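Local coordinates for protein carbohydrate oxidase (Microdochium nivale, PDB 3RJ8) that oxidises the C1 hydroxyl of mono-, oligo- and polysaccharides to the corresponding lactones, reducing molecular oxygen to hydrogen peroxide, at residues Q356-G361 / L383-F388. Numbering follows the deposited sequence.
Sequences QLDVHG and LWLIQF
L383 O is gripped by two backbone amides, H360 N and G361 N, each 2.8 Å from it. The two donors approach differently: H360 N sits nearly along the C=O axis, whereas G361 N comes in at a C=O...N angle of 115° and tilted from the carbonyl plane. This fork closes the end of an antiparallel pairing in which Q356–Q387 and D358–L385 are the hydrogen-bonded pairs, each with reciprocal N-H...O bonds (L385 N to D358 O is 3.0 Å and nearly straight), and L357–I386 and V359–W384 the non-hydrogen-bonded ones.

On the face of L357, V359, W384 and I386 the contact is apolar. L357 CD2 lies 3.7 Å from I386 CD1, the two side chains running alongside one another. With CG beside its backbone N (chi1 -66°), W384 brings the CZ3 corner of its indole to L357 CB at 3.6 Å, while NE1 bonds to E234; L383 CD2 sits over one face of the ring, away from its centre.

The other face carries D358, L385, Q356 and Q387. D358 and L385 project together, their CB atoms 3.8 Å apart, and H360 CB meets L385 CB from the loop. Q387, extended beyond CG, gives OE1 to the hydroxyl of Y72, and H360 bonds through NE2 to Y377.

L383 and W384 form a classic beta bulge opposite L326. Segments 356-359 and 384-388, 158° apart in direction, lie between strands 245-251 and 318-326 in a large antiparallel sheet, whose face borders the cofactor site at L385, its side chain about 5 Å from the bound FAD.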
ATOM      1  N   GLN A 356       2.905  -6.597  11.699  1.00 11.45           N
ATOM      2  CA  GLN A 356       1.459  -6.731  11.583  1.00 10.67           C
ATOM      3  C   GLN A 356       1.195  -7.956  10.776  1.00 10.71           C
ATOM      4  O   GLN A 356       1.727  -8.095   9.669  1.00 10.39           O
ATOM      5  CB  GLN A 356       0.842  -5.541  10.870  1.00 10.20           C
ATOM      6  CG  GLN A 356       0.887  -4.260  11.653  1.00 10.09           C
ATOM      7  CD  GLN A 356       0.608  -3.057  10.797  1.00  9.86           C
ATOM      8  OE1 GLN A 356       0.138  -2.041  11.285  1.00  9.69           O
ATOM      9  NE2 GLN A 356       0.885  -3.167   9.505  1.00 10.24           N
ATOM     10  N   LEU A 357       0.388  -8.855  11.335  1.00 11.09           N
ATOM     11  CA  LEU A 357      -0.102 -10.018  10.586  1.00 11.37           C
ATOM     12  C   LEU A 357      -1.554  -9.732  10.171  1.00 11.93           C
ATOM     13  O   LEU A 357      -2.493  -9.878  10.984  1.00 11.54           O
ATOM     14  CB  LEU A 357       0.017 -11.300  11.414  1.00 10.99           C
ATOM     15  CG  LEU A 357       1.309 -11.519  12.220  1.00 11.75           C
ATOM     16  CD1 LEU A 357       1.098 -12.566  13.296  1.00 11.61           C
ATOM     17  CD2 LEU A 357       2.533 -11.905  11.349  1.00 11.82           C
ATOM     18  N   ASP A 358      -1.722  -9.270   8.928  1.00 11.92           N
ATOM     19  CA  ASP A 358      -3.049  -8.942   8.401  1.00 11.85           C
ATOM     20  C   ASP A 358      -3.803 -10.181   7.908  1.00 11.12           C
ATOM     21  O   ASP A 358      -3.254 -11.006   7.164  1.00  9.76           O
ATOM     22  CB  ASP A 358      -2.948  -7.956   7.233  1.00 12.79           C
ATOM     23  CG  ASP A 358      -2.588  -6.547   7.667  1.00 13.65           C
ATOM     24  OD1 ASP A 358      -3.196  -6.024   8.621  1.00 14.13           O
ATOM     25  OD2 ASP A 358      -1.704  -5.943   7.016  1.00 14.52           O
ATOM     26  N   VAL A 359      -5.072 -10.271   8.305  1.00 10.43           N
ATOM     27  CA  VAL A 359      -5.993 -11.276   7.777  1.00  9.93           C
ATOM     28  C   VAL A 359      -6.465 -10.813   6.390  1.00  9.54           C
ATOM     29  O   VAL A 359      -7.466 -10.103   6.235  1.00  9.18           O
ATOM     30  CB  VAL A 359      -7.146 -11.586   8.776  1.00  9.92           C
ATOM     31  CG1 VAL A 359      -8.097 -12.646   8.233  1.00  9.56           C
ATOM     32  CG2 VAL A 359      -6.567 -12.048  10.114  1.00 10.00           C
ATOM     33  N   HIS A 360      -5.693 -11.217   5.389  1.00  9.63           N
ATOM     34  CA  HIS A 360      -5.808 -10.720   4.016  1.00  9.95           C
ATOM     35  C   HIS A 360      -6.655 -11.665   3.155  1.00 10.22           C
ATOM     36  O   HIS A 360      -7.480 -11.225   2.367  1.00  9.71           O
ATOM     37  CB  HIS A 360      -4.387 -10.540   3.476  1.00  9.94           C
ATOM     38  CG  HIS A 360      -4.281 -10.333   1.991  1.00 10.08           C
ATOM     39  ND1 HIS A 360      -4.257 -11.380   1.091  1.00  9.58           N
ATOM     40  CD2 HIS A 360      -4.099  -9.205   1.260  1.00  9.77           C
ATOM     41  CE1 HIS A 360      -4.110 -10.902  -0.131  1.00  9.55           C
ATOM     42  NE2 HIS A 360      -4.005  -9.586  -0.057  1.00  9.70           N
ATOM     43  N   GLY A 361      -6.446 -12.968   3.327  1.00 11.09           N
ATOM     44  CA  GLY A 361      -7.208 -13.976   2.616  1.00 12.21           C
ATOM     45  C   GLY A 361      -8.158 -14.741   3.514  1.00 13.63           C
ATOM     46  O   GLY A 361      -8.626 -14.220   4.531  1.00 14.77           O
ATOM     47  N   LEU A 383      -3.267 -15.981   2.598  1.00  9.96           N
ATOM     48  CA  LEU A 383      -4.090 -15.674   3.782  1.00  9.72           C
ATOM     49  C   LEU A 383      -3.533 -14.496   4.578  1.00 10.01           C
ATOM     50  O   LEU A 383      -4.296 -13.628   5.016  1.00 10.85           O
ATOM     51  CB  LEU A 383      -4.252 -16.894   4.707  1.00  9.23           C
ATOM     52  CG  LEU A 383      -5.290 -16.767   5.836  1.00  9.15           C
ATOM     53  CD1 LEU A 383      -6.125 -18.025   5.955  1.00  9.18           C
ATOM     54  CD2 LEU A 383      -4.678 -16.428   7.189  1.00  9.26           C
ATOM     55  N   TRP A 384      -2.214 -14.488   4.764  1.00  9.56           N
ATOM     56  CA  TRP A 384      -1.523 -13.486   5.551  1.00  9.51           C
ATOM     57  C   TRP A 384      -0.836 -12.415   4.698  1.00  9.43           C
ATOM     58  O   TRP A 384      -0.124 -12.728   3.729  1.00 10.00           O
ATOM     59  CB  TRP A 384      -0.444 -14.141   6.417  1.00  9.58           C
ATOM     60  CG  TRP A 384      -0.928 -15.069   7.503  1.00  9.73           C
ATOM     61  CD1 TRP A 384      -0.778 -16.427   7.542  1.00  9.68           C
ATOM     62  CD2 TRP A 384      -1.595 -14.709   8.719  1.00  9.60           C
ATOM     63  NE1 TRP A 384      -1.311 -16.936   8.696  1.00  9.63           N
ATOM     64  CE2 TRP A 384      -1.824 -15.908   9.439  1.00  9.62           C
ATOM     65  CE3 TRP A 384      -2.035 -13.497   9.264  1.00  9.50           C
ATOM     66  CZ2 TRP A 384      -2.471 -15.933  10.681  1.00  9.26           C
ATOM     67  CZ3 TRP A 384      -2.686 -13.520  10.502  1.00  9.47           C
ATOM     68  CH2 TRP A 384      -2.893 -14.737  11.192  1.00  9.61           C
ATOM     69  N   LEU A 385      -1.057 -11.158   5.068  1.00  9.12           N
ATOM     70  CA  LEU A 385      -0.198 -10.036   4.665  1.00  8.93           C
ATOM     71  C   LEU A 385       0.573  -9.619   5.902  1.00  8.69           C
ATOM     72  O   LEU A 385      -0.017  -9.324   6.949  1.00  9.04           O
ATOM     73  CB  LEU A 385      -1.016  -8.850   4.114  1.00  8.69           C
ATOM     74  CG  LEU A 385      -0.334  -7.488   3.878  1.00  8.57           C
ATOM     75  CD1 LEU A 385       0.888  -7.595   2.950  1.00  8.61           C
ATOM     76  CD2 LEU A 385      -1.329  -6.520   3.305  1.00  8.50           C
ATOM     77  N   ILE A 386       1.893  -9.623   5.788  1.00  8.66           N
ATOM     78  CA  ILE A 386       2.757  -9.306   6.914  1.00  8.65           C
ATOM     79  C   ILE A 386       3.599  -8.070   6.609  1.00  8.69           C
ATOM     80  O   ILE A 386       4.256  -8.007   5.573  1.00  8.64           O
ATOM     81  CB  ILE A 386       3.702 -10.507   7.324  1.00  8.36           C
ATOM     82  CG1 ILE A 386       2.895 -11.786   7.624  1.00  8.34           C
ATOM     83  CG2 ILE A 386       4.546 -10.132   8.538  1.00  7.97           C
ATOM     84  CD1 ILE A 386       3.752 -13.020   7.997  1.00  8.07           C
ATOM     85  N   GLN A 387       3.570  -7.106   7.525  1.00  8.80           N
ATOM     86  CA  GLN A 387       4.501  -5.998   7.519  1.00  8.93           C
ATOM     87  C   GLN A 387       5.497  -6.072   8.689  1.00  9.51           C
ATOM     88  O   GLN A 387       5.095  -6.241   9.847  1.00  9.45           O
ATOM     89  CB  GLN A 387       3.769  -4.653   7.536  1.00  8.38           C
ATOM     90  CG  GLN A 387       4.725  -3.481   7.254  1.00  8.36           C
ATOM     91  CD  GLN A 387       4.077  -2.116   7.221  1.00  8.31           C
ATOM     92  OE1 GLN A 387       4.704  -1.131   6.798  1.00  8.21           O
ATOM     93  NE2 GLN A 387       2.822  -2.035   7.664  1.00  8.31           N
ATOM     94  N   PHE A 388       6.790  -5.938   8.372  1.00 10.09           N
ATOM     95  CA  PHE A 388       7.833  -5.659   9.384  1.00 10.35           C
ATOM     96  C   PHE A 388       8.376  -4.244   9.188  1.00 10.32           C
ATOM     97  O   PHE A 388       8.641  -3.827   8.056  1.00 10.08           O
ATOM     98  CB  PHE A 388       9.017  -6.605   9.257  1.00 10.69           C
ATOM     99  CG  PHE A 388       8.668  -8.067   9.260  1.00 10.85           C
ATOM    100  CD1 PHE A 388       8.677  -8.794  10.451  1.00 10.53           C
ATOM    101  CD2 PHE A 388       8.434  -8.736   8.056  1.00 10.52           C
ATOM    102  CE1 PHE A 388       8.415 -10.162  10.451  1.00 10.78           C
ATOM    103  CE2 PHE A 388       8.155 -10.101   8.039  1.00 10.67           C
ATOM    104  CZ  PHE A 388       8.147 -10.823   9.234  1.00 10.64           C
TER